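PDB 6T7J: carbon monoxide dehydrogenase, which probably catalyses the reversible oxidation of carbon monoxide to carbon dioxide at a buried metal-sulfur cluster, passing electrons through iron-sulfur clusters, and is captured here without nickel. Local coordinates for residues 35-39 with 454-458; 182-186 with 598-602; 261-265 with 333-337; 437-443 with 625-631; 573-579 with 603-608. All blocks are in the same frame, centred on the assembly; numbering follows the deposited sequence.

Interaction 1 of 5, residues 35-39 with 454-458; sequences AWHRL and PKVKH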
# COMPACT_ATOMS: atom_id res chain seq x y z
N ALA A 35 6.65 -24.01 -11.35
CA ALA A 35 6.61 -23.43 -10.01
C ALA A 35 7.08 -24.42 -8.95
O ALA A 35 7.66 -24.02 -7.94
CB ALA A 35 5.20 -22.94 -9.69
N TRP A 36 6.86 -25.72 -9.17
CA TRP A 36 7.29 -26.72 -8.20
C TRP A 36 8.81 -26.81 -8.13
O TRP A 36 9.38 -26.88 -7.04
CB TRP A 36 6.68 -28.08 -8.56
CG TRP A 36 5.18 -28.15 -8.38
CD1 TRP A 36 4.51 -28.40 -7.22
CD2 TRP A 36 4.18 -28.00 -9.40
NE1 TRP A 36 3.15 -28.41 -7.45
CE2 TRP A 36 2.93 -28.16 -8.78
CE3 TRP A 36 4.23 -27.73 -10.77
CZ2 TRP A 36 1.73 -28.07 -9.49
CZ3 TRP A 36 3.04 -27.64 -11.47
CH2 TRP A 36 1.81 -27.81 -10.83
N HIS A 37 9.48 -26.82 -9.29
CA HIS A 37 10.94 -26.89 -9.31
C HIS A 37 11.55 -25.68 -8.60
O HIS A 37 12.51 -25.82 -7.83
CB HIS A 37 11.45 -26.98 -10.75
CG HIS A 37 10.88 -28.13 -11.52
ND1 HIS A 37 9.78 -28.00 -12.34
CD2 HIS A 37 11.26 -29.42 -11.59
CE1 HIS A 37 9.51 -29.17 -12.89
NE2 HIS A 37 10.39 -30.05 -12.45
N ARG A 38 11.00 -24.49 -8.85
CA ARG A 38 11.55 -23.29 -8.22
C ARG A 38 11.23 -23.24 -6.73
O ARG A 38 12.05 -22.75 -5.94
CB ARG A 38 11.05 -22.05 -8.95
CG ARG A 38 11.51 -21.98 -10.40
CD ARG A 38 11.14 -20.67 -11.06
NE ARG A 38 9.69 -20.50 -11.16
CZ ARG A 38 8.96 -20.89 -12.20
NH1 ARG A 38 9.54 -21.47 -13.24
NH2 ARG A 38 7.65 -20.70 -12.20
N LEU A 39 10.06 -23.75 -6.33
CA LEU A 39 9.79 -23.93 -4.91
C LEU A 39 10.84 -24.82 -4.26
O LEU A 39 11.34 -24.52 -3.17
CB LEU A 39 8.40 -24.52 -4.70
CG LEU A 39 8.12 -24.98 -3.26
CD1 LEU A 39 8.06 -23.79 -2.32
CD2 LEU A 39 6.83 -25.79 -3.19
N PRO A 454 1.94 -24.53 -4.25
CA PRO A 454 2.70 -25.79 -4.38
C PRO A 454 3.25 -26.32 -3.07
O PRO A 454 3.85 -27.41 -3.07
CB PRO A 454 3.83 -25.42 -5.36
CG PRO A 454 3.98 -23.94 -5.23
CD PRO A 454 2.61 -23.40 -4.93
N LYS A 455 3.09 -25.60 -1.96
CA LYS A 455 3.49 -26.13 -0.66
C LYS A 455 2.55 -27.25 -0.21
O LYS A 455 2.97 -28.13 0.55
CB LYS A 455 3.53 -25.02 0.38
CG LYS A 455 4.57 -23.95 0.09
CD LYS A 455 4.53 -22.84 1.12
CE LYS A 455 5.63 -21.84 0.88
NZ LYS A 455 6.03 -21.14 2.13
N VAL A 456 1.30 -27.22 -0.66
CA VAL A 456 0.35 -28.29 -0.40
C VAL A 456 0.05 -29.00 -1.71
O VAL A 456 0.27 -28.46 -2.81
CB VAL A 456 -0.95 -27.76 0.26
CG1 VAL A 456 -0.64 -27.10 1.59
CG2 VAL A 456 -1.66 -26.79 -0.68
N LYS A 457 -0.45 -30.23 -1.60
CA LYS A 457 -0.75 -31.02 -2.79
C LYS A 457 -1.77 -30.31 -3.66
O LYS A 457 -2.78 -29.79 -3.17
CB LYS A 457 -1.27 -32.40 -2.38
CG LYS A 457 -1.45 -33.35 -3.56
CD LYS A 457 -1.69 -34.78 -3.11
CE LYS A 457 -1.70 -35.72 -4.31
NZ LYS A 457 -1.74 -37.15 -3.90
N HIS A 458 -1.50 -30.28 -4.97
CA HIS A 458 -2.25 -29.43 -5.89
C HIS A 458 -3.70 -29.89 -6.00
O HIS A 458 -3.98 -31.01 -6.43
CB HIS A 458 -1.58 -29.43 -7.26
CG HIS A 458 -2.31 -28.63 -8.29
ND1 HIS A 458 -2.77 -29.17 -9.47
CD2 HIS A 458 -2.68 -27.33 -8.31
CE1 HIS A 458 -3.38 -28.24 -10.17
NE2 HIS A 458 -3.34 -27.11 -9.49
O HOH W 1 1.78 -29.50 -5.38
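The indole of W36 and the isobutyl group of L39 receive P454 between them, the two side chains lying one turn apart on helix 35-42, which meets the loop between strand 444-448 and helix 460-471. W36 CD1 comes to 3.6 Å from P454 CB, while L39 CD2 lies 3.7 Å from the same CB and 3.4 Å from P454 O; proline suits the place because its compact ring offers carbon to both. L39 reaches it with CG trans to the backbone N (chi1 169°). Farther along the indole, its six-membered ring turns an edge toward the face of H458, centroids 6.0 Å apart and planes at 83°, a T-shaped pair. W36 NE1 donates to a water 2.7 Å away, lying in the ring plane, which in turn donates to V456 O. Beyond this shell, H458 ND1 bonds to S15, and K455 NZ to Q45 and to G61 O of the second subunit. The contact is thus an apolar seat in which one bridging water satisfies the buried indole N-H.

Interaction 2 of 5, residues 182-186 with 598-602; sequences VWEKA and DIIGG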
# COMPACT_ATOMS: atom_id res chain seq x y z
N VAL A 182 -22.83 -4.24 14.17
CA VAL A 182 -21.60 -4.89 14.65
C VAL A 182 -20.39 -4.06 14.25
O VAL A 182 -19.54 -3.72 15.10
CB VAL A 182 -21.51 -6.32 14.10
CG1 VAL A 182 -20.08 -6.84 14.21
CG2 VAL A 182 -22.48 -7.24 14.83
N TRP A 183 -20.27 -3.73 12.96
CA TRP A 183 -19.14 -2.95 12.48
C TRP A 183 -19.11 -1.56 13.09
O TRP A 183 -18.03 -1.00 13.30
CB TRP A 183 -19.18 -2.86 10.96
CG TRP A 183 -19.13 -4.18 10.26
CD1 TRP A 183 -18.46 -5.30 10.67
CD2 TRP A 183 -19.75 -4.52 9.01
NE1 TRP A 183 -18.64 -6.31 9.76
CE2 TRP A 183 -19.43 -5.86 8.73
CE3 TRP A 183 -20.55 -3.82 8.11
CZ2 TRP A 183 -19.87 -6.52 7.59
CZ3 TRP A 183 -21.00 -4.48 6.97
CH2 TRP A 183 -20.66 -5.81 6.72
N GLU A 184 -20.28 -0.98 13.37
CA GLU A 184 -20.33 0.33 14.00
C GLU A 184 -19.80 0.28 15.43
O GLU A 184 -19.01 1.13 15.84
CB GLU A 184 -21.75 0.88 13.96
CG GLU A 184 -21.93 2.23 14.62
CD GLU A 184 -23.38 2.69 14.60
OE1 GLU A 184 -23.71 3.66 15.32
OE2 GLU A 184 -24.19 2.08 13.87
N LYS A 185 -20.24 -0.72 16.20
CA LYS A 185 -19.73 -0.88 17.56
C LYS A 185 -18.23 -1.14 17.55
O LYS A 185 -17.49 -0.61 18.39
CB LYS A 185 -20.47 -2.01 18.27
CG LYS A 185 -20.51 -1.88 19.79
CD LYS A 185 -20.11 -3.18 20.48
CE LYS A 185 -18.59 -3.29 20.64
NZ LYS A 185 -18.03 -2.23 21.52
N ALA A 186 -17.75 -1.95 16.60
CA ALA A 186 -16.32 -2.21 16.49
C ALA A 186 -15.57 -1.02 15.90
O ALA A 186 -14.35 -0.92 16.08
CB ALA A 186 -16.07 -3.45 15.64
N ASP A 598 -15.36 -12.21 19.59
CA ASP A 598 -16.16 -11.31 20.42
C ASP A 598 -16.44 -9.99 19.72
O ASP A 598 -17.46 -9.34 19.99
CB ASP A 598 -15.46 -11.05 21.76
CG ASP A 598 -15.64 -12.19 22.74
OD1 ASP A 598 -14.97 -13.23 22.58
OD2 ASP A 598 -16.46 -12.04 23.68
N ILE A 599 -15.56 -9.58 18.81
CA ILE A 599 -15.67 -8.26 18.20
C ILE A 599 -16.68 -8.27 17.05
O ILE A 599 -17.57 -7.42 16.99
CB ILE A 599 -14.29 -7.77 17.73
CG1 ILE A 599 -13.34 -7.63 18.92
CG2 ILE A 599 -14.42 -6.45 16.98
CD1 ILE A 599 -13.85 -6.72 20.01
N ILE A 600 -16.56 -9.24 16.14
CA ILE A 600 -17.32 -9.18 14.89
C ILE A 600 -18.13 -10.45 14.66
O ILE A 600 -19.01 -10.48 13.79
CB ILE A 600 -16.38 -8.89 13.71
CG1 ILE A 600 -15.10 -9.72 13.83
CG2 ILE A 600 -16.01 -7.42 13.67
CD1 ILE A 600 -15.20 -11.09 13.22
N GLY A 601 -17.84 -11.51 15.41
CA GLY A 601 -18.63 -12.73 15.35
C GLY A 601 -18.06 -13.86 14.52
O GLY A 601 -18.68 -14.92 14.45
N GLY A 602 -16.91 -13.65 13.87
CA GLY A 602 -16.22 -14.71 13.16
C GLY A 602 -14.79 -14.81 13.64
O GLY A 602 -14.35 -14.06 14.51
O HOH W 2 -18.63 -4.68 17.81
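V182 and A186, one turn apart on helix 177-186, face the last turn of helix 597-600. V182 extends CG1, the branch trans to its backbone N (chi1 162°), over the backbone of I600, reaching 3.7 Å from I600 CA. A186 meets I599 methyl to methyl, A186 CB lying 3.7 Å from I599 CG2, and the small alanine lets the two backbones come close. I600 CG2 sits between the two helix residues, 4.1 Å from V182 CG1 and 4.4 Å from A186 CB, and also approaches the edge of the W183 indole near its plane. This is a helix packed against the end of a short helix that leads into the edge strand 604-606. G601 ends that helix with a positive phi (100°), where a CB would be jammed against the preceding carbonyl, hence glycine. A water donates to V182 O at 3.0 Å and to I599 O, bridging the two helices carbonyl to carbonyl. Outside the pair, W183 NE1 bonds to A569 O, and R179 NH1 to I600 O.

Interaction 3 of 5, residues 261-265 with 333-337; sequences YVNIV and AVEAI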
# COMPACT_ATOMS: atom_id res chain seq x y z
N TYR A 261 -7.45 -27.41 -33.85
CA TYR A 261 -7.97 -26.05 -33.72
C TYR A 261 -6.88 -25.15 -33.16
O TYR A 261 -6.05 -25.57 -32.35
CB TYR A 261 -9.19 -26.00 -32.79
CG TYR A 261 -10.43 -26.69 -33.31
CD1 TYR A 261 -10.52 -28.07 -33.33
CD2 TYR A 261 -11.52 -25.95 -33.75
CE1 TYR A 261 -11.66 -28.71 -33.79
CE2 TYR A 261 -12.67 -26.58 -34.21
CZ TYR A 261 -12.73 -27.96 -34.23
OH TYR A 261 -13.86 -28.59 -34.69
N VAL A 262 -6.89 -23.89 -33.61
CA VAL A 262 -6.13 -22.85 -32.92
C VAL A 262 -6.59 -22.82 -31.47
O VAL A 262 -7.79 -22.86 -31.19
CB VAL A 262 -6.34 -21.49 -33.60
CG1 VAL A 262 -5.57 -20.40 -32.87
CG2 VAL A 262 -5.94 -21.56 -35.07
N ASN A 263 -5.64 -22.79 -30.54
CA ASN A 263 -5.96 -22.76 -29.12
C ASN A 263 -5.56 -21.40 -28.57
O ASN A 263 -4.39 -21.01 -28.63
CB ASN A 263 -5.24 -23.88 -28.36
CG ASN A 263 -5.83 -25.24 -28.65
OD1 ASN A 263 -7.05 -25.43 -28.61
ND2 ASN A 263 -4.97 -26.21 -28.94
N ILE A 264 -6.54 -20.67 -28.03
CA ILE A 264 -6.30 -19.36 -27.44
C ILE A 264 -6.71 -19.41 -25.98
O ILE A 264 -7.88 -19.70 -25.67
CB ILE A 264 -7.06 -18.24 -28.18
CG1 ILE A 264 -6.68 -18.23 -29.66
CG2 ILE A 264 -6.78 -16.89 -27.54
CD1 ILE A 264 -7.44 -17.19 -30.46
N VAL A 265 -5.77 -19.13 -25.08
CA VAL A 265 -6.04 -19.12 -23.64
C VAL A 265 -6.27 -17.68 -23.20
O VAL A 265 -5.55 -16.77 -23.62
CB VAL A 265 -4.88 -19.76 -22.86
CG1 VAL A 265 -5.16 -19.73 -21.36
CG2 VAL A 265 -4.62 -21.18 -23.34
N ALA A 333 0.46 -26.78 -27.47
CA ALA A 333 -0.62 -26.48 -28.40
C ALA A 333 -1.23 -25.10 -28.18
O ALA A 333 -2.27 -24.80 -28.78
CB ALA A 333 -1.71 -27.55 -28.31
N VAL A 334 -0.63 -24.26 -27.35
CA VAL A 334 -1.17 -22.93 -27.08
C VAL A 334 -0.55 -21.95 -28.07
O VAL A 334 0.65 -21.65 -28.00
CB VAL A 334 -0.91 -22.50 -25.63
CG1 VAL A 334 -1.33 -21.05 -25.44
CG2 VAL A 334 -1.67 -23.40 -24.68
N GLU A 335 -1.36 -21.45 -29.00
CA GLU A 335 -0.87 -20.45 -29.95
C GLU A 335 -0.65 -19.11 -29.26
O GLU A 335 0.31 -18.40 -29.57
CB GLU A 335 -1.86 -20.30 -31.10
CG GLU A 335 -1.62 -21.28 -32.23
CD GLU A 335 -1.92 -22.71 -31.84
OE1 GLU A 335 -3.09 -23.00 -31.52
OE2 GLU A 335 -0.99 -23.54 -31.87
N ALA A 336 -1.52 -18.76 -28.32
CA ALA A 336 -1.40 -17.48 -27.63
C ALA A 336 -2.12 -17.57 -26.29
O ALA A 336 -3.19 -18.19 -26.18
CB ALA A 336 -1.98 -16.33 -28.46
N ILE A 337 -1.52 -16.94 -25.28
CA ILE A 337 -2.16 -16.74 -23.98
C ILE A 337 -2.28 -15.23 -23.77
O ILE A 337 -1.27 -14.51 -23.81
CB ILE A 337 -1.40 -17.42 -22.83
CG1 ILE A 337 -2.06 -17.11 -21.49
CG2 ILE A 337 0.08 -17.04 -22.82
CD1 ILE A 337 -1.76 -18.13 -20.41
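N263 and E335 carry the polar part of this contact. N263 N donates to E335 OE1 at 2.7 Å, nearly straight at 170°, and E335 N returns a bond to N263 O, so the two residues grip each other by backbone and carboxylate. The glutamate reaches back because its chain bends at chi2 (68°). From N263, ND2 donates to A333 O at 3.1 Å, with the acceptor in the amide plane but the donor raised above the carbonyl plane; the amide also bonds to K258 and N299. Further on, V265 N donates to A336 O at 3.0 Å.

Apolar contacts follow. V265 puts CG1 beside I337, 3.9 Å from I337 CD1, the two side chains pointing the same way, and turns CG2 to the methyls of V334, which it crosses at about a right angle. Branched residues suit a buried strand pair.

E335 OE1 also forms a salt bridge with R399, and OE2 bonds to H356; an alanine here would probably leave N263 N and R399 without their carboxylate partner. The bridges I264-A336 and V265-I337 are parallel, joining the central strands of a six-stranded parallel sheet of order 3-2-1-4-5-6 with helix 381-395 against it, a Rossmann-like alpha/beta arrangement.

Interaction 4 of 5, residues 437-443 with 625-631; sequences LRDGTIK and RKKLGWP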
# COMPACT_ATOMS: atom_id res chain seq x y z
N LEU A 437 -32.64 -26.43 5.68
CA LEU A 437 -31.68 -26.16 6.75
C LEU A 437 -32.32 -26.37 8.12
O LEU A 437 -31.67 -26.88 9.04
CB LEU A 437 -31.14 -24.74 6.64
CG LEU A 437 -30.18 -24.43 5.48
CD1 LEU A 437 -30.02 -22.93 5.31
CD2 LEU A 437 -28.83 -25.09 5.70
N ARG A 438 -33.59 -25.99 8.27
CA ARG A 438 -34.27 -26.14 9.56
C ARG A 438 -34.54 -27.61 9.88
O ARG A 438 -34.46 -28.02 11.04
CB ARG A 438 -35.57 -25.35 9.56
CG ARG A 438 -35.44 -23.95 10.14
CD ARG A 438 -36.78 -23.44 10.65
NE ARG A 438 -37.72 -23.22 9.55
CZ ARG A 438 -37.89 -22.06 8.93
NH1 ARG A 438 -37.18 -21.00 9.30
NH2 ARG A 438 -38.77 -21.95 7.94
N ASP A 439 -34.87 -28.41 8.86
CA ASP A 439 -35.14 -29.83 9.08
C ASP A 439 -33.88 -30.59 9.48
O ASP A 439 -33.95 -31.54 10.26
CB ASP A 439 -35.72 -30.46 7.82
CG ASP A 439 -37.13 -30.00 7.54
OD1 ASP A 439 -37.71 -29.29 8.38
OD2 ASP A 439 -37.66 -30.35 6.46
N GLY A 440 -32.73 -30.18 8.95
CA GLY A 440 -31.54 -31.00 8.97
C GLY A 440 -31.26 -31.70 7.66
O GLY A 440 -30.25 -32.41 7.56
N THR A 441 -32.13 -31.54 6.66
CA THR A 441 -31.87 -32.10 5.34
C THR A 441 -30.56 -31.57 4.78
O THR A 441 -29.80 -32.30 4.13
CB THR A 441 -33.03 -31.79 4.40
OG1 THR A 441 -34.26 -31.82 5.13
CG2 THR A 441 -33.09 -32.82 3.28
N ILE A 442 -30.26 -30.30 5.04
CA ILE A 442 -28.96 -29.71 4.76
C ILE A 442 -28.41 -29.18 6.07
O ILE A 442 -29.05 -28.35 6.73
CB ILE A 442 -29.04 -28.60 3.70
CG1 ILE A 442 -29.44 -29.19 2.34
CG2 ILE A 442 -27.72 -27.85 3.59
CD1 ILE A 442 -29.43 -28.19 1.21
N LYS A 443 -27.23 -29.68 6.47
CA LYS A 443 -26.65 -29.27 7.74
C LYS A 443 -26.24 -27.80 7.70
O LYS A 443 -26.47 -27.06 8.67
CB LYS A 443 -25.45 -30.15 8.09
CG LYS A 443 -25.74 -31.20 9.15
CD LYS A 443 -26.97 -32.01 8.81
CE LYS A 443 -27.37 -32.91 9.95
NZ LYS A 443 -28.72 -33.51 9.74
N ARG A 625 -26.08 -24.91 14.65
CA ARG A 625 -27.41 -25.53 14.63
C ARG A 625 -27.98 -25.65 16.03
O ARG A 625 -29.16 -25.35 16.26
CB ARG A 625 -27.34 -26.91 13.97
CG ARG A 625 -26.96 -26.89 12.50
CD ARG A 625 -27.23 -28.23 11.86
NE ARG A 625 -28.66 -28.52 11.79
CZ ARG A 625 -29.45 -28.11 10.81
NH1 ARG A 625 -28.96 -27.39 9.81
NH2 ARG A 625 -30.74 -28.41 10.83
N LYS A 626 -27.16 -26.10 16.99
CA LYS A 626 -27.62 -26.22 18.37
C LYS A 626 -28.01 -24.86 18.94
O LYS A 626 -29.00 -24.75 19.67
CB LYS A 626 -26.54 -26.88 19.22
CG LYS A 626 -26.28 -28.34 18.87
CD LYS A 626 -25.18 -28.95 19.74
CE LYS A 626 -23.80 -28.44 19.35
NZ LYS A 626 -22.73 -29.46 19.56
N LYS A 627 -27.25 -23.82 18.61
CA LYS A 627 -27.58 -22.48 19.10
C LYS A 627 -28.86 -21.94 18.47
O LYS A 627 -29.48 -21.03 19.04
CB LYS A 627 -26.42 -21.52 18.86
CG LYS A 627 -25.18 -21.83 19.67
CD LYS A 627 -24.14 -20.73 19.53
CE LYS A 627 -22.83 -21.10 20.22
NZ LYS A 627 -23.01 -21.28 21.69
N LEU A 628 -29.26 -22.46 17.31
CA LEU A 628 -30.47 -22.02 16.63
C LEU A 628 -31.71 -22.78 17.06
O LEU A 628 -32.80 -22.54 16.52
CB LEU A 628 -30.29 -22.15 15.11
CG LEU A 628 -29.53 -21.04 14.39
CD1 LEU A 628 -29.47 -21.33 12.90
CD2 LEU A 628 -30.16 -19.68 14.65
N GLY A 629 -31.59 -23.71 18.02
CA GLY A 629 -32.72 -24.52 18.41
C GLY A 629 -33.19 -25.48 17.34
O GLY A 629 -34.33 -25.97 17.41
N TRP A 630 -32.36 -25.77 16.35
CA TRP A 630 -32.71 -26.66 15.26
C TRP A 630 -32.31 -28.09 15.59
O TRP A 630 -31.45 -28.33 16.44
CB TRP A 630 -32.03 -26.21 13.97
CG TRP A 630 -32.55 -24.92 13.43
CD1 TRP A 630 -33.57 -24.17 13.94
CD2 TRP A 630 -32.08 -24.22 12.27
NE1 TRP A 630 -33.76 -23.04 13.17
CE2 TRP A 630 -32.86 -23.06 12.14
CE3 TRP A 630 -31.07 -24.47 11.34
CZ2 TRP A 630 -32.66 -22.14 11.11
CZ3 TRP A 630 -30.88 -23.56 10.31
CH2 TRP A 630 -31.67 -22.41 10.20
N PRO A 631 -32.91 -29.08 14.91
CA PRO A 631 -32.49 -30.47 15.09
C PRO A 631 -31.06 -30.70 14.62
O PRO A 631 -30.43 -29.79 14.07
CB PRO A 631 -33.47 -31.26 14.21
CG PRO A 631 -34.04 -30.26 13.27
CD PRO A 631 -34.10 -28.98 14.05
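R625 provides the polar grip of this contact, its guanidinium reaching L437 O at the end of helix 431-439 and K443 O in the turn that follows. NH2 of R625 meets L437 O nearly head-on to the C=O, and NH1 adds a weak bond to the same oxygen. R625 NH1 also donates to K443 O at 2.8 Å, from above the carbonyl plane. R625 NE bonds to P631 O at 3.2 Å with the acceptor in the guanidinium plane, which helps fix the group's rotation. Arginine suits the place because its several N-H groups can serve carbonyls from both segments. K443 NZ donates to G440 O at 2.9 Å and also bonds to L632 O.

The apolar part centres on W630. R438 lays its aliphatic chain over one face of the indole, R438 CG 3.4 Å from W630 CE2, and R438 CA makes a CH-pi contact with the six-membered ring, 15° off its normal. L628 CD1 lies over the opposite face, and L437 CB lies 3.9 Å from W630 CZ3. W630 CE3 sits over a face of the R625 guanidinium. Two glycines with positive phi, G440 and G629, end the two helices, the latter in a Schellman motif.

The end of helix 610-627 and the tail after it pack on the last turn of helix 431-439 and the turn leading to strand 444-448, with I442 directed onto helix 502-511 and strand 474-478.

Interaction 5 of 5, residues 573-579 with 603-608; sequences FTHLGVV and KFYVEP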
# COMPACT_ATOMS: atom_id res chain seq x y z
N PHE A 573 -17.10 -18.15 10.35
CA PHE A 573 -15.94 -18.97 10.71
C PHE A 573 -15.18 -19.36 9.44
O PHE A 573 -15.75 -19.99 8.54
CB PHE A 573 -16.43 -20.20 11.47
CG PHE A 573 -15.35 -21.15 11.88
CD1 PHE A 573 -14.56 -20.90 12.98
CD2 PHE A 573 -15.15 -22.33 11.17
CE1 PHE A 573 -13.57 -21.79 13.36
CE2 PHE A 573 -14.17 -23.22 11.55
CZ PHE A 573 -13.38 -22.95 12.65
N THR A 574 -13.91 -18.98 9.37
CA THR A 574 -13.14 -19.06 8.13
C THR A 574 -11.88 -19.90 8.35
O THR A 574 -11.01 -19.53 9.14
CB THR A 574 -12.76 -17.66 7.63
OG1 THR A 574 -13.96 -16.92 7.36
CG2 THR A 574 -11.92 -17.75 6.37
N HIS A 575 -11.79 -21.02 7.63
CA HIS A 575 -10.66 -21.93 7.73
C HIS A 575 -9.60 -21.60 6.69
O HIS A 575 -9.92 -21.23 5.55
CB HIS A 575 -11.13 -23.38 7.54
CG HIS A 575 -10.08 -24.28 6.96
ND1 HIS A 575 -10.10 -24.70 5.65
CD2 HIS A 575 -8.99 -24.84 7.53
CE1 HIS A 575 -9.06 -25.49 5.43
NE2 HIS A 575 -8.36 -25.59 6.55
N LEU A 576 -8.34 -21.74 7.09
CA LEU A 576 -7.20 -21.59 6.20
C LEU A 576 -6.46 -22.91 6.11
O LEU A 576 -6.16 -23.53 7.13
CB LEU A 576 -6.25 -20.49 6.69
CG LEU A 576 -6.86 -19.12 6.99
CD1 LEU A 576 -5.76 -18.13 7.32
CD2 LEU A 576 -7.69 -18.63 5.81
N GLY A 577 -6.17 -23.34 4.88
CA GLY A 577 -5.44 -24.58 4.68
C GLY A 577 -3.96 -24.35 4.47
O GLY A 577 -3.17 -25.30 4.41
N VAL A 578 -3.57 -23.08 4.34
CA VAL A 578 -2.17 -22.68 4.31
C VAL A 578 -1.94 -21.75 5.49
O VAL A 578 -2.75 -20.85 5.74
CB VAL A 578 -1.81 -21.99 2.98
CG1 VAL A 578 -0.41 -21.39 3.04
CG2 VAL A 578 -1.91 -22.98 1.82
N VAL A 579 -0.85 -21.97 6.22
CA VAL A 579 -0.58 -21.24 7.45
C VAL A 579 -0.16 -19.81 7.12
O VAL A 579 0.86 -19.60 6.46
CB VAL A 579 0.50 -21.94 8.29
CG1 VAL A 579 0.68 -21.24 9.63
CG2 VAL A 579 0.15 -23.41 8.50
N LYS A 603 -14.06 -15.76 13.05
CA LYS A 603 -12.67 -15.96 13.44
C LYS A 603 -11.98 -16.85 12.41
O LYS A 603 -12.62 -17.52 11.59
CB LYS A 603 -12.55 -16.57 14.84
CG LYS A 603 -13.07 -17.99 14.97
CD LYS A 603 -12.99 -18.45 16.42
CE LYS A 603 -13.65 -19.80 16.62
NZ LYS A 603 -13.73 -20.15 18.07
N PHE A 604 -10.65 -16.86 12.48
CA PHE A 604 -9.82 -17.71 11.64
C PHE A 604 -9.54 -19.04 12.34
O PHE A 604 -9.60 -19.16 13.57
CB PHE A 604 -8.50 -17.02 11.30
CG PHE A 604 -8.61 -16.03 10.18
CD1 PHE A 604 -8.85 -16.45 8.89
CD2 PHE A 604 -8.48 -14.67 10.43
CE1 PHE A 604 -8.95 -15.53 7.85
CE2 PHE A 604 -8.58 -13.75 9.40
CZ PHE A 604 -8.82 -14.18 8.11
N TYR A 605 -9.23 -20.05 11.53
CA TYR A 605 -8.86 -21.37 12.05
C TYR A 605 -7.92 -22.02 11.05
O TYR A 605 -8.31 -22.29 9.91
CB TYR A 605 -10.10 -22.23 12.27
CG TYR A 605 -9.84 -23.72 12.25
CD1 TYR A 605 -9.09 -24.33 13.25
CD2 TYR A 605 -10.34 -24.52 11.23
CE1 TYR A 605 -8.85 -25.68 13.24
CE2 TYR A 605 -10.10 -25.88 11.21
CZ TYR A 605 -9.36 -26.46 12.22
OH TYR A 605 -9.12 -27.81 12.20
N VAL A 606 -6.68 -22.26 11.48
CA VAL A 606 -5.63 -22.77 10.61
C VAL A 606 -5.57 -24.29 10.75
O VAL A 606 -5.43 -24.81 11.86
CB VAL A 606 -4.27 -22.13 10.94
CG1 VAL A 606 -3.24 -22.52 9.90
CG2 VAL A 606 -4.41 -20.62 11.03
N GLU A 607 -5.66 -24.99 9.62
CA GLU A 607 -5.52 -26.44 9.59
C GLU A 607 -5.17 -26.91 8.18
O GLU A 607 -6.04 -26.97 7.31
CB GLU A 607 -6.81 -27.13 10.06
CG GLU A 607 -6.70 -28.64 10.09
CD GLU A 607 -5.37 -29.11 10.65
OE1 GLU A 607 -5.17 -28.99 11.88
OE2 GLU A 607 -4.53 -29.60 9.87
N PRO A 608 -3.90 -27.25 7.93
CA PRO A 608 -3.51 -27.69 6.58
C PRO A 608 -4.06 -29.05 6.17
O PRO A 608 -3.92 -29.42 5.00
CB PRO A 608 -1.97 -27.73 6.66
CG PRO A 608 -1.62 -26.85 7.83
CD PRO A 608 -2.74 -27.03 8.80
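H575 and Y605 are paired in register on two parallel strands, 574-576 and 604-606, the latter at the edge of a six-stranded parallel sheet. H575 CB lies 3.9 Å from Y605 CD2, with the two rings oblique. H575 CG stands 4.0 Å from Y605 O, and H575 CD2 lies 3.6 Å from both Y605 O and E607 O. At the tip, H575 NE2 donates to E607 O at 2.8 Å and 166°, the acceptor in the ring plane; across the ring, ND1 bonds to S551. With CG trans to the backbone N (chi1 151°), the imidazole leans across and reaches E607, just past strand 604-606. A leucine in its place would probably leave E607 O without this donor and S551 without its ring partner. F573 completes the aromatic cluster, its ring near parallel to Y605 but slid apart. On the other side of the sheet, L576 packs on F604, and T574 and F604 meet helix 558-569. Between the strands, E607 N donates to L576 O at 2.9 Å, almost perfectly straight at 179°.

How the interactions relate
Interactions 3 and 5 lie in the two six-stranded parallel sheets, interaction 3 between middle strands of one and interaction 5 at the edge of the other, centres about 37 Å apart on opposite sides of the chain's centre. Interaction 1 touches interaction 5 through V456 and G577. Interactions 2 and 5 adjoin in sequence, helix 597-600 running into strand 604-606, and helix 610-627 then continues to interaction 4, which encloses interaction 5 along the chain. Interaction 3 nests within the long loops closed by interactions 1 and 2. Distant parts of the sequence are tied around both sheets; the broken cluster lies about 12 Å from a side chain of each (I337 and L576), consistent with a site between them.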